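Local coordinates for uncharacterized protein (Bacteroides ovatus, PDB 4IRT) that is of unknown function but is a putative neuraminidase, with a BNR repeat-like, beta-propeller-type fold, at residues L46-R51 / I76-D81. Residues are numbered along the deposited sequence; the frame is centred on the assembly and turned at random.
Sequences LVLGKR and ISMMID
Leu-46 CD1 meets the branched end of Ile-76: it lies 3.5 Å from Ile-76 CD1, closer than two methyl groups normally approach, and 3.9 Å from both Ile-76 CG1 and Ile-76 CG2. One methyl thus sits against CG1, CG2 and CD1 of the isoleucine. Leu-46 gets there by extending CG anti to its own backbone N (chi1 162°), and the two side chains meet at a slant.

The second touch is thinner. The terminal CE of Met-78, a selenomethionine, approaches Leu-48 CD2 at 4.1 Å, the two side chains passing in opposite directions. A bend at the last torsion (chi3 -55°) swings CE beyond SE toward the leucine.

Side chains alone bridge the segments, because the backbones are too far apart to pair: CA of Leu-46 and CA of Ile-76 are 8.0 Å apart, CA of Leu-48 and CA of Met-78 9.5 Å. The strands run in broadly the same direction and diverge, so contact ends after Met-78.

This is packing between consecutive sheets of a beta-propeller, consistent with the six antiparallel sheets of the chain and with its BNR family. Strand 45-52 is third in its four-stranded blade, whereas strand 76-80 opens the next one.

Further out, Ser-38 of the neighbouring strand 34-40 touches side chains of both segments: Leu-48, Ile-76 and Met-78. Val-88 and Phe-90 of strand 86-90 touch Ile-76, while Ile-86 and Val-29 touch Met-78. Backbone hydrogen bonds of Leu-46 with Thr-63 and of Leu-48 with His-61 tie the leucines into their own sheet, and Ile-76 O accepts from Arg-24 NE.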
ATOM      1  N   LEU A  46      -5.702 -17.393   7.860  1.00 11.20           N
ATOM      2  CA  LEU A  46      -5.503 -16.782   6.569  1.00 10.60           C
ATOM      3  C   LEU A  46      -6.393 -17.515   5.600  1.00 10.94           C
ATOM      4  O   LEU A  46      -6.264 -18.738   5.458  1.00 11.20           O
ATOM      5  CB  LEU A  46      -4.036 -16.969   6.146  1.00 10.93           C
ATOM      6  CG  LEU A  46      -3.684 -16.783   4.678  1.00 12.19           C
ATOM      7  CD1 LEU A  46      -3.987 -15.367   4.248  1.00 11.90           C
ATOM      8  CD2 LEU A  46      -2.222 -17.083   4.448  1.00 12.86           C
ATOM      9  N   VAL A  47      -7.281 -16.774   4.948  1.00  9.96           N
ATOM     10  CA  VAL A  47      -8.148 -17.281   3.919  1.00 10.29           C
ATOM     11  C   VAL A  47      -7.668 -16.706   2.582  1.00  9.72           C
ATOM     12  O   VAL A  47      -7.355 -15.510   2.486  1.00  9.91           O
ATOM     13  CB  VAL A  47      -9.597 -16.815   4.179  1.00 10.18           C
ATOM     14  CG1 VAL A  47     -10.519 -17.206   3.040  1.00 10.51           C
ATOM     15  CG2 VAL A  47     -10.094 -17.389   5.498  1.00 10.51           C
ATOM     16  N   LEU A  48      -7.624 -17.549   1.546  1.00 10.17           N
ATOM     17  CA  LEU A  48      -7.387 -17.101   0.166  1.00 10.98           C
ATOM     18  C   LEU A  48      -8.632 -17.413  -0.661  1.00 11.39           C
ATOM     19  O   LEU A  48      -9.274 -18.449  -0.461  1.00 12.60           O
ATOM     20  CB  LEU A  48      -6.171 -17.807  -0.436  1.00 11.20           C
ATOM     21  CG  LEU A  48      -4.825 -17.657   0.257  1.00 11.93           C
ATOM     22  CD1 LEU A  48      -3.761 -18.373  -0.534  1.00 12.24           C
ATOM     23  CD2 LEU A  48      -4.436 -16.195   0.437  1.00 12.25           C
ATOM     24  N   GLY A  49      -8.992 -16.503  -1.557  1.00 10.76           N
ATOM     25  CA  GLY A  49     -10.127 -16.686  -2.416  1.00 11.72           C
ATOM     26  C   GLY A  49      -9.873 -16.237  -3.837  1.00 11.56           C
ATOM     27  O   GLY A  49      -8.966 -15.472  -4.101  1.00 11.25           O
ATOM     28  N   LYS A  50     -10.704 -16.730  -4.752  1.00 12.06           N
ATOM     29  CA  LYS A  50     -10.642 -16.299  -6.124  1.00 11.86           C
ATOM     30  C   LYS A  50     -12.008 -16.399  -6.787  1.00 12.64           C
ATOM     31  O   LYS A  50     -12.859 -17.204  -6.377  1.00 13.31           O
ATOM     32  CB  LYS A  50      -9.617 -17.115  -6.914  1.00 13.62           C
ATOM     33  CG  LYS A  50     -10.041 -18.541  -7.208  1.00 15.36           C
ATOM     34  CD  LYS A  50      -8.899 -19.401  -7.746  1.00 16.69           C
ATOM     35  CE  LYS A  50      -8.514 -18.998  -9.162  1.00 20.27           C
ATOM     36  NZ  LYS A  50      -7.656 -19.994  -9.878  1.00 22.65           N
ATOM     37  N   ARG A  51     -12.184 -15.579  -7.826  1.00 11.88           N
ATOM     38  CA  ARG A  51     -13.334 -15.635  -8.680  1.00 12.51           C
ATOM     39  C   ARG A  51     -12.939 -15.286 -10.110  1.00 12.28           C
ATOM     40  O   ARG A  51     -11.896 -14.645 -10.369  1.00 12.06           O
ATOM     41  CB  ARG A  51     -14.412 -14.648  -8.223  1.00 12.17           C
ATOM     42  CG  ARG A  51     -13.983 -13.187  -8.226  1.00 11.89           C
ATOM     43  CD  ARG A  51     -15.148 -12.220  -8.368  1.00 12.19           C
ATOM     44  NE  ARG A  51     -14.715 -10.816  -8.262  1.00 11.88           N
ATOM     45  CZ  ARG A  51     -15.474  -9.762  -8.579  1.00 13.10           C
ATOM     46  NH1 ARG A  51     -16.715  -9.934  -9.040  1.00 14.12           N
ATOM     47  NH2 ARG A  51     -15.022  -8.524  -8.405  1.00 11.87           N
ATOM     48  N   ILE A  76      -1.498  -9.307   5.782  1.00  9.22           N
ATOM     49  CA  ILE A  76      -1.243 -10.220   4.679  1.00  8.92           C
ATOM     50  C   ILE A  76      -1.048  -9.375   3.407  1.00  8.37           C
ATOM     51  O   ILE A  76      -1.919  -8.546   3.040  1.00  8.59           O
ATOM     52  CB  ILE A  76      -2.467 -11.114   4.412  1.00  9.25           C
ATOM     53  CG1 ILE A  76      -2.863 -11.942   5.640  1.00  9.71           C
ATOM     54  CG2 ILE A  76      -2.227 -12.022   3.192  1.00  9.34           C
ATOM     55  CD1 ILE A  76      -4.362 -12.215   5.695  1.00 10.36           C
ATOM     56  N   SER A  77       0.049  -9.617   2.709  1.00  8.27           N
ATOM     57  CA  SER A  77       0.238  -9.117   1.355  1.00  8.21           C
ATOM     58  C   SER A  77       0.412 -10.294   0.394  1.00  9.39           C
ATOM     59  O   SER A  77       1.177 -11.244   0.671  1.00 10.06           O
ATOM     60  CB  SER A  77       1.488  -8.230   1.273  1.00  8.05           C
ATOM     61  OG  SER A  77       1.299  -6.937   1.839  1.00  7.78           O
HETATM   62  N   MSE A  78      -0.261 -10.203  -0.752  1.00  9.05           N
HETATM   63  CA  MSE A  78      -0.212 -11.223  -1.798  1.00  9.88           C
HETATM   64  C   MSE A  78       0.073 -10.639  -3.164  1.00 10.25           C
HETATM   65  O   MSE A  78      -0.040  -9.412  -3.393  1.00  9.54           O
HETATM   66  CB  MSE A  78      -1.528 -11.995  -1.823  1.00  9.68           C
HETATM   67  CG  MSE A  78      -2.574 -11.330  -2.683  1.00  9.58           C
HETATM   68 SE   MSE A  78      -4.413 -11.979  -2.512  0.75  9.81          SE
HETATM   69  CE  MSE A  78      -4.113 -13.829  -2.859  1.00 10.15           C
HETATM   70  N   MSE A  79       0.449 -11.521  -4.096  1.00 10.53           N
HETATM   71  CA  MSE A  79       0.713 -11.149  -5.488  1.00 10.71           C
HETATM   72  C   MSE A  79       0.763 -12.396  -6.324  1.00 10.81           C
HETATM   73  O   MSE A  79       1.020 -13.474  -5.807  1.00 12.32           O
HETATM   74  CB  MSE A  79       2.060 -10.421  -5.585  1.00 11.01           C
HETATM   75  CG  MSE A  79       2.457  -9.896  -6.963  1.00 12.39           C
HETATM   76 SE   MSE A  79       1.129  -8.740  -7.808  0.75 11.41          SE
HETATM   77  CE  MSE A  79       0.820  -7.466  -6.392  1.00 13.31           C
ATOM     78  N   ILE A  80       0.517 -12.262  -7.626  1.00 11.08           N
ATOM     79  CA  ILE A  80       0.562 -13.385  -8.557  1.00 11.71           C
ATOM     80  C   ILE A  80       1.737 -13.157  -9.500  1.00 12.07           C
ATOM     81  O   ILE A  80       1.927 -12.046 -10.016  1.00 12.16           O
ATOM     82  CB  ILE A  80      -0.711 -13.501  -9.408  1.00 12.67           C
ATOM     83  CG1 ILE A  80      -1.995 -13.313  -8.567  1.00 13.32           C
ATOM     84  CG2 ILE A  80      -0.724 -14.845 -10.163  1.00 13.41           C
ATOM     85  CD1 ILE A  80      -2.313 -14.413  -7.603  1.00 14.24           C
ATOM     86  N   ASP A  81       2.542 -14.188  -9.703  1.00 12.74           N
ATOM     87  CA  ASP A  81       3.680 -14.099 -10.624  1.00 12.14           C
ATOM     88  C   ASP A  81       3.235 -14.443 -12.050  1.00 13.54           C
ATOM     89  O   ASP A  81       2.066 -14.768 -12.285  1.00 13.90           O
ATOM     90  CB  ASP A  81       4.894 -14.925 -10.129  1.00 12.55           C
ATOM     91  CG  ASP A  81       4.680 -16.450 -10.195  1.00 13.46           C
ATOM     92  OD1 ASP A  81       3.816 -16.922 -10.954  1.00 13.45           O
ATOM     93  OD2 ASP A  81       5.410 -17.178  -9.464  1.00 13.76           O
TER